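Local coordinates for protein GCN5-related N-acetyltransferase (Sphaerobacter thermophilus, PDB 3TT2) that probably transfers an acyl group, as expected of the GCN5-related N-acetyltransferase superfamily, from a coenzyme A thioester to an acceptor, at residues D114-A119 against E316-I321; W103-G108 against H145-V150; D11-R16 against R96-G101; E110-R115 against A123-Q128. All blocks are in the same frame, centred on the assembly; numbering follows the deposited sequence.

Contact 1 of 4, residues D114-A119 against E316-I321; sequences DRMHLA and EIRPGI
M116 and R318 mark the nearest approach of the two backbones, their CA atoms 9.0 Å apart, and no hydrogen bond joins the segments. On one side helix 100-115 of the GNAT fold runs out into a 3-10 turn, in which A119 N bonds to M116 O (3.2 Å). On the other, the chain leaves strand 305-316 through a classic beta bulge: I317 and R318 both face V125 of strand 125-132, and both side chains start out toward the turn. M116, a selenomethionine, extends with CG anti to the backbone N (chi1 -160°) and bends only at its end. Its SE thereby reaches both residues of the bulge, 4.1 Å from I317 CG2 and 4.1 Å from R318 CB. Further along the arginine, M116 CG lies 4.1 Å above the guanidinium plane, toward the rim of that face. The head of R318 is held by polar bonds as well, NH2 donating to the carbonyl oxygens of P120 and A123 just beyond the turn. A bend at chi3 (66°) swings the guanidinium round to these carbonyls, and A119 CB approaches it at a slant, 4.2 Å from R318 NH2.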
# COMPACT_ATOMS: atom_id res chain seq x y z
N ASP A 114 -20.90 12.46 -0.68
CA ASP A 114 -21.84 12.41 -1.79
C ASP A 114 -22.27 11.00 -2.11
O ASP A 114 -23.32 10.80 -2.73
CB ASP A 114 -21.19 12.99 -3.06
CG ASP A 114 -21.01 14.49 -2.99
OD1 ASP A 114 -21.45 15.07 -1.99
OD2 ASP A 114 -20.46 15.10 -3.93
N ARG A 115 -21.41 10.04 -1.79
CA ARG A 115 -21.66 8.61 -1.99
C ARG A 115 -22.10 7.82 -0.73
O ARG A 115 -22.32 6.60 -0.77
CB ARG A 115 -20.46 7.97 -2.69
CG ARG A 115 -20.29 8.51 -4.11
CD ARG A 115 -18.98 8.08 -4.75
NE ARG A 115 -18.72 8.78 -6.01
CZ ARG A 115 -18.34 10.05 -6.10
NH1 ARG A 115 -18.19 10.80 -5.02
NH2 ARG A 115 -18.11 10.58 -7.29
N MSE A 116 -22.23 8.53 0.38
CA MSE A 116 -22.27 7.95 1.72
C MSE A 116 -23.48 7.06 1.97
O MSE A 116 -23.44 6.20 2.86
CB MSE A 116 -22.26 9.11 2.72
CG MSE A 116 -21.83 8.74 4.11
SE MSE A 116 -21.55 10.32 5.21
CE MSE A 116 -23.21 11.30 4.91
N HIS A 117 -24.54 7.25 1.20
CA HIS A 117 -25.79 6.52 1.38
C HIS A 117 -25.67 5.04 0.99
O HIS A 117 -26.55 4.23 1.32
CB HIS A 117 -26.92 7.18 0.58
CG HIS A 117 -26.57 7.44 -0.86
ND1 HIS A 117 -25.52 8.26 -1.24
CD2 HIS A 117 -27.11 6.97 -2.00
CE1 HIS A 117 -25.44 8.28 -2.55
NE2 HIS A 117 -26.39 7.51 -3.04
N LEU A 118 -24.59 4.70 0.30
CA LEU A 118 -24.33 3.34 -0.16
C LEU A 118 -23.63 2.50 0.90
O LEU A 118 -23.39 1.31 0.70
CB LEU A 118 -23.50 3.39 -1.43
CG LEU A 118 -24.15 4.21 -2.56
CD1 LEU A 118 -23.11 4.70 -3.56
CD2 LEU A 118 -25.24 3.39 -3.24
N ALA A 119 -23.27 3.14 2.01
CA ALA A 119 -22.78 2.45 3.18
C ALA A 119 -23.95 2.09 4.08
O ALA A 119 -24.96 2.81 4.10
CB ALA A 119 -21.82 3.35 3.93
N GLU A 316 -13.08 11.03 11.19
CA GLU A 316 -14.38 10.38 11.11
C GLU A 316 -15.43 11.30 10.50
O GLU A 316 -15.80 12.31 11.10
CB GLU A 316 -14.85 9.93 12.49
CG GLU A 316 -16.27 9.36 12.50
CD GLU A 316 -16.85 9.19 13.90
OE1 GLU A 316 -17.56 10.12 14.37
OE2 GLU A 316 -16.60 8.14 14.52
N ILE A 317 -15.90 10.94 9.30
CA ILE A 317 -16.90 11.71 8.58
C ILE A 317 -18.32 11.50 9.13
O ILE A 317 -19.10 12.45 9.25
CB ILE A 317 -16.88 11.39 7.08
CG1 ILE A 317 -15.54 11.77 6.47
CG2 ILE A 317 -18.01 12.10 6.37
CD1 ILE A 317 -15.12 13.19 6.68
N ARG A 318 -18.65 10.26 9.46
CA ARG A 318 -19.91 9.99 10.14
C ARG A 318 -19.72 8.98 11.25
O ARG A 318 -19.01 8.00 11.07
CB ARG A 318 -20.93 9.45 9.13
CG ARG A 318 -22.35 9.36 9.64
CD ARG A 318 -23.23 8.65 8.62
NE ARG A 318 -22.86 7.25 8.46
CZ ARG A 318 -23.45 6.42 7.62
NH1 ARG A 318 -24.44 6.84 6.85
NH2 ARG A 318 -23.05 5.15 7.54
N PRO A 319 -20.38 9.18 12.39
CA PRO A 319 -20.25 8.25 13.52
C PRO A 319 -21.01 6.94 13.29
O PRO A 319 -21.96 6.89 12.51
CB PRO A 319 -20.86 9.02 14.70
CG PRO A 319 -21.75 10.05 14.06
CD PRO A 319 -21.10 10.41 12.76
N GLY A 320 -20.58 5.89 13.99
CA GLY A 320 -21.20 4.59 13.85
C GLY A 320 -20.25 3.47 14.17
O GLY A 320 -19.12 3.70 14.60
N ILE A 321 -20.71 2.24 13.96
CA ILE A 321 -19.91 1.07 14.31
C ILE A 321 -18.85 0.86 13.25
O ILE A 321 -19.03 1.28 12.12
CB ILE A 321 -20.81 -0.18 14.47
CG1 ILE A 321 -21.17 -0.76 13.10
CG2 ILE A 321 -22.08 0.16 15.29
CD1 ILE A 321 -21.98 -2.02 13.17

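Contact 2 of 4, residues W103-G108 against H145-V150; sequences WLVQWG and HGYRPV
The H145 and Y147 rings both meet the same methyl group, V105 CG1, and each takes it at a slant, neither squarely over a face nor in the plane at an edge. On the imidazole the methyl is nearest the carbon side, V105 CG1 to H145 CD2 being 3.9 Å. On the phenol it reaches the far end of the ring, 3.9 Å from CG1 to Y147 CE1 and 4.0 Å from CG1 to Y147 OH. Y147 and V105 come from opposite directions, whereas the valine and the histidine cross at an angle, with V105 CG2 also 4.2 Å from H145 CD2. Elsewhere the phenol ring packs edge-to-face with H129.

Both rings can reach one helix residue because the chain turns sharply between them. Helix 136-144 ends in a Schellman motif in which G146 takes a positive phi (92°), and the chain then enters strand 148-159 of the GNAT fold. V105, on the second turn of helix 100-115, is further enclosed by L141 and M142 of helix 136-144.

The polar ends of the rings are bound to residues on the same side of helix 100-115 as the valine, H145 NE2 to T102 OG1 and Y147 OH to E109 OE2. The contact thus combines an apolar middle with a hydrogen bond on either side along the helix. These two bonds probably fix the tilt of the rings against V105, while the methyl contact itself contributes shape and burial without direction.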
# COMPACT_ATOMS: atom_id res chain seq x y z
N TRP A 103 -8.02 22.47 -0.41
CA TRP A 103 -9.03 22.17 -1.40
C TRP A 103 -9.11 20.67 -1.69
O TRP A 103 -10.20 20.09 -1.63
CB TRP A 103 -8.74 22.96 -2.67
CG TRP A 103 -9.88 23.00 -3.59
CD1 TRP A 103 -10.84 23.97 -3.66
CD2 TRP A 103 -10.21 22.03 -4.59
NE1 TRP A 103 -11.75 23.66 -4.64
CE2 TRP A 103 -11.39 22.48 -5.23
CE3 TRP A 103 -9.63 20.84 -5.02
CZ2 TRP A 103 -11.98 21.77 -6.28
CZ3 TRP A 103 -10.21 20.14 -6.05
CH2 TRP A 103 -11.38 20.61 -6.67
N LEU A 104 -7.98 20.05 -2.00
CA LEU A 104 -7.93 18.60 -2.23
C LEU A 104 -8.53 17.82 -1.07
O LEU A 104 -9.24 16.83 -1.27
CB LEU A 104 -6.50 18.12 -2.42
CG LEU A 104 -5.74 18.61 -3.64
CD1 LEU A 104 -4.41 17.89 -3.71
CD2 LEU A 104 -6.56 18.36 -4.88
N VAL A 105 -8.21 18.26 0.14
CA VAL A 105 -8.68 17.57 1.32
C VAL A 105 -10.19 17.52 1.33
O VAL A 105 -10.77 16.44 1.44
CB VAL A 105 -8.15 18.24 2.59
CG1 VAL A 105 -8.89 17.72 3.81
CG2 VAL A 105 -6.66 17.99 2.71
N GLN A 106 -10.84 18.68 1.18
CA GLN A 106 -12.30 18.73 1.20
C GLN A 106 -12.90 18.00 -0.00
O GLN A 106 -13.93 17.36 0.13
CB GLN A 106 -12.81 20.18 1.32
CG GLN A 106 -14.34 20.32 1.26
CD GLN A 106 -15.01 20.66 2.60
OE1 GLN A 106 -14.52 20.29 3.67
NE2 GLN A 106 -16.14 21.37 2.53
N TRP A 107 -12.24 18.07 -1.15
CA TRP A 107 -12.65 17.30 -2.33
C TRP A 107 -12.86 15.82 -2.00
O TRP A 107 -13.86 15.21 -2.40
CB TRP A 107 -11.61 17.41 -3.45
CG TRP A 107 -11.93 16.54 -4.64
CD1 TRP A 107 -12.81 16.83 -5.64
CD2 TRP A 107 -11.39 15.25 -4.95
NE1 TRP A 107 -12.84 15.81 -6.55
CE2 TRP A 107 -11.98 14.82 -6.16
CE3 TRP A 107 -10.45 14.41 -4.32
CZ2 TRP A 107 -11.68 13.60 -6.75
CZ3 TRP A 107 -10.14 13.19 -4.92
CH2 TRP A 107 -10.77 12.79 -6.12
N GLY A 108 -11.91 15.26 -1.28
CA GLY A 108 -11.98 13.87 -0.89
C GLY A 108 -13.06 13.64 0.14
O GLY A 108 -13.75 12.62 0.10
N HIS A 145 -7.19 20.10 9.80
CA HIS A 145 -8.43 19.58 9.24
C HIS A 145 -9.09 18.49 10.03
O HIS A 145 -10.07 17.91 9.58
CB HIS A 145 -8.28 19.18 7.79
CG HIS A 145 -8.16 20.35 6.87
ND1 HIS A 145 -9.02 21.42 6.94
CD2 HIS A 145 -7.28 20.64 5.89
CE1 HIS A 145 -8.68 22.32 6.03
NE2 HIS A 145 -7.63 21.87 5.38
N GLY A 146 -8.53 18.18 11.19
CA GLY A 146 -9.16 17.27 12.11
C GLY A 146 -8.74 15.83 11.92
O GLY A 146 -9.27 14.93 12.57
N TYR A 147 -7.78 15.62 11.04
CA TYR A 147 -7.24 14.28 10.80
C TYR A 147 -6.18 13.96 11.84
O TYR A 147 -5.27 14.75 12.08
CB TYR A 147 -6.63 14.20 9.41
CG TYR A 147 -7.62 14.24 8.28
CD1 TYR A 147 -8.30 15.41 7.95
CD2 TYR A 147 -7.88 13.10 7.53
CE1 TYR A 147 -9.21 15.43 6.91
CE2 TYR A 147 -8.78 13.12 6.49
CZ TYR A 147 -9.44 14.28 6.19
OH TYR A 147 -10.32 14.27 5.15
N ARG A 148 -6.28 12.79 12.44
CA ARG A 148 -5.44 12.48 13.57
C ARG A 148 -4.62 11.20 13.33
O ARG A 148 -5.10 10.26 12.67
CB ARG A 148 -6.34 12.29 14.80
CG ARG A 148 -6.73 13.58 15.60
CD ARG A 148 -7.97 13.16 16.68
NE ARG A 148 -8.60 14.40 17.23
CZ ARG A 148 -9.44 14.38 18.28
NH1 ARG A 148 -9.78 13.16 18.87
NH2 ARG A 148 -9.96 15.57 18.81
N PRO A 149 -3.38 11.18 13.85
CA PRO A 149 -2.44 10.07 13.68
C PRO A 149 -2.94 8.80 14.31
O PRO A 149 -3.33 8.80 15.48
CB PRO A 149 -1.20 10.56 14.42
CG PRO A 149 -1.27 12.04 14.30
CD PRO A 149 -2.73 12.35 14.47
N VAL A 150 -2.91 7.73 13.52
CA VAL A 150 -3.48 6.44 13.87
C VAL A 150 -2.36 5.41 14.03
O VAL A 150 -2.19 4.82 15.07
CB VAL A 150 -4.48 5.99 12.79
CG1 VAL A 150 -4.88 4.56 12.99
CG2 VAL A 150 -5.69 6.89 12.81

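Contact 3 of 4, residues D11-R16 against R96-G101; sequences DRFIAR and RGMGLG. With SO4 (sulfate ion), chain I.
Apolar packing alone joins F13 to the loop and first helical turn opposite, M98 and L100, with no hydrogen bond between the two protein segments. Residues 96-101, RGMGLG, fit the R-x-x-G-x-G signature of the GNAT fold, the loop that in relatives holds the pyrophosphate of acetyl-CoA. F13 stands just before edge strand 14-16, and both partners meet its ring obliquely: the terminal methyl of the selenomethionine, M98 CE, is 4.3 Å from F13 CE1, and L100 CD2 is 4.5 Å from F13 CE2. The ring and the leucine also share a neighbour in A72 of strand 71-80, so F13 and L100 pack the start of helix 100-115 against that strand.

Among the polar interactions, backbone bonds of I14 to V65 and of R16 to L63 tie the first segment to strand 61-65. R12 NH1 and D11 OD2 form a salt bridge by charge alone, 3.6 Å apart, since the oxygen lies well out of the guanidinium plane. R96 is held through NH1 by the V91 carbonyl, and its NE makes a salt bridge to a bound buffer molecule, MES.

Anion binding falls to backbone N-H groups of the loop and the first helical turn. A sulfate, probably from the crystallisation liquor, sits at the N-terminus of helix 100-115, a place consistent with that of a coenzyme A phosphate in relatives. T102 N bonds to it, and so does G99 N at the N-cap, though that modelled length is improbably short. G101 N lies 2.9 Å from sulfate O3, and L100 N is 3.1 Å from the same oxygen.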
# COMPACT_ATOMS: atom_id res chain seq x y z
N ASP A 11 -9.00 32.04 -8.77
CA ASP A 11 -9.70 32.25 -10.04
C ASP A 11 -9.03 31.55 -11.21
O ASP A 11 -9.67 30.83 -11.98
CB ASP A 11 -9.75 33.75 -10.32
CG ASP A 11 -8.42 34.42 -10.03
OD1 ASP A 11 -7.52 33.72 -9.51
OD2 ASP A 11 -8.28 35.63 -10.30
N ARG A 12 -7.72 31.73 -11.32
CA ARG A 12 -6.99 31.29 -12.49
C ARG A 12 -6.86 29.77 -12.55
O ARG A 12 -6.35 29.22 -13.53
CB ARG A 12 -5.62 31.96 -12.53
CG ARG A 12 -5.70 33.48 -12.59
CD ARG A 12 -4.33 34.12 -12.37
NE ARG A 12 -4.34 35.57 -12.54
CZ ARG A 12 -4.53 36.44 -11.55
NH1 ARG A 12 -4.73 36.01 -10.31
NH2 ARG A 12 -4.53 37.75 -11.80
N PHE A 13 -7.31 29.09 -11.50
CA PHE A 13 -7.15 27.64 -11.39
C PHE A 13 -8.40 26.82 -11.73
O PHE A 13 -9.49 27.05 -11.19
CB PHE A 13 -6.63 27.27 -10.00
CG PHE A 13 -5.21 27.69 -9.77
CD1 PHE A 13 -4.91 28.99 -9.40
CD2 PHE A 13 -4.18 26.79 -9.95
CE1 PHE A 13 -3.61 29.38 -9.20
CE2 PHE A 13 -2.87 27.17 -9.75
CZ PHE A 13 -2.59 28.47 -9.37
N ILE A 14 -8.21 25.85 -12.62
CA ILE A 14 -9.29 25.00 -13.10
C ILE A 14 -9.11 23.59 -12.57
O ILE A 14 -8.04 22.99 -12.71
CB ILE A 14 -9.34 24.97 -14.65
CG1 ILE A 14 -10.36 26.00 -15.18
CG2 ILE A 14 -9.68 23.57 -15.18
CD1 ILE A 14 -10.05 27.46 -14.86
N ALA A 15 -10.15 23.06 -11.94
CA ALA A 15 -10.14 21.69 -11.47
C ALA A 15 -10.93 20.86 -12.46
O ALA A 15 -12.01 21.26 -12.89
CB ALA A 15 -10.74 21.61 -10.09
N ARG A 16 -10.40 19.70 -12.83
CA ARG A 16 -11.01 18.89 -13.87
C ARG A 16 -10.59 17.43 -13.72
O ARG A 16 -9.56 17.15 -13.10
CB ARG A 16 -10.62 19.43 -15.26
CG ARG A 16 -9.85 18.46 -16.12
CD ARG A 16 -9.47 19.06 -17.46
NE ARG A 16 -8.06 19.41 -17.51
CZ ARG A 16 -7.09 18.55 -17.84
NH1 ARG A 16 -7.40 17.30 -18.15
NH2 ARG A 16 -5.82 18.95 -17.86
N ARG A 96 2.30 25.68 -2.54
CA ARG A 96 1.93 25.48 -1.14
C ARG A 96 1.53 26.80 -0.45
O ARG A 96 2.10 27.86 -0.73
CB ARG A 96 3.07 24.81 -0.36
CG ARG A 96 4.02 23.94 -1.20
CD ARG A 96 3.59 22.46 -1.31
NE ARG A 96 4.42 21.55 -0.51
CZ ARG A 96 4.85 20.34 -0.90
NH1 ARG A 96 4.55 19.87 -2.10
NH2 ARG A 96 5.58 19.60 -0.08
N GLY A 97 0.54 26.74 0.44
CA GLY A 97 0.09 27.91 1.17
C GLY A 97 -0.85 28.77 0.36
O GLY A 97 -1.05 29.95 0.67
N MSE A 98 -1.39 28.20 -0.71
CA MSE A 98 -2.42 28.89 -1.50
C MSE A 98 -3.86 28.47 -1.22
O MSE A 98 -4.80 28.97 -1.85
CB MSE A 98 -2.11 28.79 -2.99
CG MSE A 98 -0.76 29.35 -3.35
SE MSE A 98 -0.57 29.52 -5.28
CE MSE A 98 -1.93 30.88 -5.59
N GLY A 99 -4.04 27.52 -0.31
CA GLY A 99 -5.35 26.97 -0.04
C GLY A 99 -5.63 25.74 -0.90
O GLY A 99 -6.71 25.15 -0.82
N LEU A 100 -4.65 25.36 -1.70
CA LEU A 100 -4.80 24.25 -2.65
C LEU A 100 -4.78 22.88 -1.97
O LEU A 100 -5.59 22.02 -2.32
CB LEU A 100 -3.71 24.33 -3.72
CG LEU A 100 -4.23 24.61 -5.12
CD1 LEU A 100 -4.97 25.95 -5.17
CD2 LEU A 100 -3.09 24.60 -6.11
N GLY A 101 -3.87 22.68 -1.03
CA GLY A 101 -3.85 21.44 -0.26
C GLY A 101 -5.13 21.26 0.55
O GLY A 101 -5.61 20.14 0.72
S SO4 I . -2.80 25.10 1.93
O1 SO4 I . -3.20 25.29 3.33
O2 SO4 I . -1.57 24.30 1.80
O3 SO4 I . -3.88 24.45 1.21
O4 SO4 I . -2.55 26.39 1.28

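Contact 4 of 4, residues E110-R115 against A123-Q128; sequences EWIQDR and AQVTVQ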
# COMPACT_ATOMS: atom_id res chain seq x y z
N GLU A 110 -15.77 15.50 0.45
CA GLU A 110 -17.03 15.63 -0.25
C GLU A 110 -17.23 14.41 -1.13
O GLU A 110 -18.36 14.07 -1.45
CB GLU A 110 -17.09 16.93 -1.06
CG GLU A 110 -16.44 16.84 -2.43
CD GLU A 110 -17.10 17.74 -3.48
OE1 GLU A 110 -18.06 18.47 -3.12
OE2 GLU A 110 -16.66 17.72 -4.65
N TRP A 111 -16.15 13.73 -1.51
CA TRP A 111 -16.28 12.56 -2.37
C TRP A 111 -17.10 11.49 -1.66
O TRP A 111 -18.11 11.03 -2.20
CB TRP A 111 -14.92 11.98 -2.77
CG TRP A 111 -15.01 10.91 -3.83
CD1 TRP A 111 -14.86 11.08 -5.17
CD2 TRP A 111 -15.28 9.51 -3.64
NE1 TRP A 111 -15.01 9.88 -5.83
CE2 TRP A 111 -15.27 8.90 -4.91
CE3 TRP A 111 -15.53 8.71 -2.51
CZ2 TRP A 111 -15.51 7.54 -5.09
CZ3 TRP A 111 -15.77 7.35 -2.69
CH2 TRP A 111 -15.76 6.78 -3.97
N ILE A 112 -16.68 11.11 -0.46
CA ILE A 112 -17.39 10.09 0.31
C ILE A 112 -18.76 10.56 0.81
O ILE A 112 -19.69 9.78 0.84
CB ILE A 112 -16.57 9.55 1.50
CG1 ILE A 112 -17.28 8.33 2.10
CG2 ILE A 112 -16.39 10.60 2.58
CD1 ILE A 112 -17.66 7.29 1.07
N GLN A 113 -18.89 11.82 1.17
CA GLN A 113 -20.15 12.35 1.63
C GLN A 113 -21.26 12.25 0.58
O GLN A 113 -22.43 11.99 0.90
CB GLN A 113 -19.97 13.80 2.04
CG GLN A 113 -19.22 13.95 3.33
CD GLN A 113 -18.97 15.40 3.66
OE1 GLN A 113 -18.80 16.23 2.76
NE2 GLN A 113 -18.98 15.73 4.95
N ASP A 114 -20.90 12.46 -0.68
CA ASP A 114 -21.84 12.41 -1.79
C ASP A 114 -22.27 11.00 -2.11
O ASP A 114 -23.32 10.80 -2.73
CB ASP A 114 -21.19 12.99 -3.06
CG ASP A 114 -21.01 14.49 -2.99
OD1 ASP A 114 -21.45 15.07 -1.99
OD2 ASP A 114 -20.46 15.10 -3.93
N ARG A 115 -21.41 10.04 -1.79
CA ARG A 115 -21.66 8.61 -1.99
C ARG A 115 -22.10 7.82 -0.73
O ARG A 115 -22.32 6.60 -0.77
CB ARG A 115 -20.46 7.97 -2.69
CG ARG A 115 -20.29 8.51 -4.11
CD ARG A 115 -18.98 8.08 -4.75
NE ARG A 115 -18.72 8.78 -6.01
CZ ARG A 115 -18.34 10.05 -6.10
NH1 ARG A 115 -18.19 10.80 -5.02
NH2 ARG A 115 -18.11 10.58 -7.29
N ALA A 123 -23.04 2.12 9.94
CA ALA A 123 -21.59 2.15 9.75
C ALA A 123 -20.98 3.54 9.91
O ALA A 123 -21.46 4.51 9.32
CB ALA A 123 -21.23 1.60 8.37
N GLN A 124 -19.89 3.61 10.68
CA GLN A 124 -19.10 4.83 10.74
C GLN A 124 -18.35 5.00 9.44
O GLN A 124 -17.98 4.02 8.80
CB GLN A 124 -18.12 4.81 11.90
CG GLN A 124 -16.82 4.11 11.62
CD GLN A 124 -15.69 4.59 12.52
OE1 GLN A 124 -15.80 5.62 13.20
NE2 GLN A 124 -14.58 3.85 12.52
N VAL A 125 -18.12 6.24 9.06
CA VAL A 125 -17.51 6.54 7.78
C VAL A 125 -16.25 7.35 8.01
O VAL A 125 -16.31 8.40 8.65
CB VAL A 125 -18.47 7.34 6.90
CG1 VAL A 125 -17.78 7.79 5.63
CG2 VAL A 125 -19.73 6.51 6.60
N THR A 126 -15.11 6.86 7.53
CA THR A 126 -13.84 7.58 7.70
C THR A 126 -13.17 7.93 6.39
O THR A 126 -13.38 7.27 5.37
CB THR A 126 -12.82 6.79 8.59
OG1 THR A 126 -12.41 5.57 7.95
CG2 THR A 126 -13.41 6.47 9.96
N VAL A 127 -12.38 9.01 6.41
CA VAL A 127 -11.46 9.35 5.33
C VAL A 127 -10.05 9.33 5.90
O VAL A 127 -9.84 9.74 7.05
CB VAL A 127 -11.69 10.76 4.79
CG1 VAL A 127 -10.65 11.09 3.74
CG2 VAL A 127 -13.08 10.91 4.24
N GLN A 128 -9.09 8.85 5.12
CA GLN A 128 -7.74 8.76 5.61
C GLN A 128 -6.67 9.09 4.57
O GLN A 128 -6.85 8.86 3.36
CB GLN A 128 -7.49 7.38 6.20
CG GLN A 128 -7.45 6.26 5.19
CD GLN A 128 -7.36 4.91 5.86
OE1 GLN A 128 -7.78 4.76 7.01
NE2 GLN A 128 -6.82 3.93 5.15
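I112 lays its two branches alongside two valines of the neighbouring strand, CG1 against V125 and CG2 against V127. The closest pairs are I112 CG1 to V125 CG1, 3.6 Å, and I112 CG2 to V127 CG2, 3.7 Å. In both, the side chains slide past one another in opposite directions, so they interleave instead of meeting end to end. The isoleucine manages this by holding CG1 anti to its backbone N (chi1 -170°), which sends CG2 into the crowded position between N and the carbonyl carbon and spreads the branches along the strand. The valines, two residues apart, point to the same side of strand 125-132, while T126 between them points away.

The packing closes a beta-alpha-beta crossover of the GNAT fold: strand 84-91 leads into helix 100-115, which returns to strand 125-132 running parallel beside the first. The backbone of T126 bonds to V83 and L85, and V127 packs on V87, so the two strands hold each other beneath the helix.

W111, next to I112, turns elsewhere, toward strands 71-80 and 84-91, with NE1 hydrogen-bonded to the carbonyl of Q59. R115 folds back over this indole in a cation-pi contact: W111 NE1 lies 3.3 Å above the guanidinium plane, over its centre. The arginine also bonds back within its own helix, R115 NH1 donating to W111 O at 2.8 Å in a bent bond. That oxygen lies in the guanidinium plane, while the donor is tilted 28° from the plane of the W111 carbonyl.

In the fold
Helix 100-115 runs through all four contacts. Contact 3 lies at its N-terminal end, contact 2 along its first half, contact 4 along its last turns and contact 1 where it runs out, about 27 Å from contact 3 between centres. Contact 4 is all aliphatic and wholly buried; contact 2 is buried too but joins a valine to rings with polar ends, and touches contact 4 where Y147 packs on V127. Contact 1 is only partly buried, shares D114 and R115 with contact 4, and sets an arginine beside apolar groups. Contact 3 has a buried phenylalanine and leucine, an exposed selenomethionine and, unlike the rest, an anion held by backbone N-H groups.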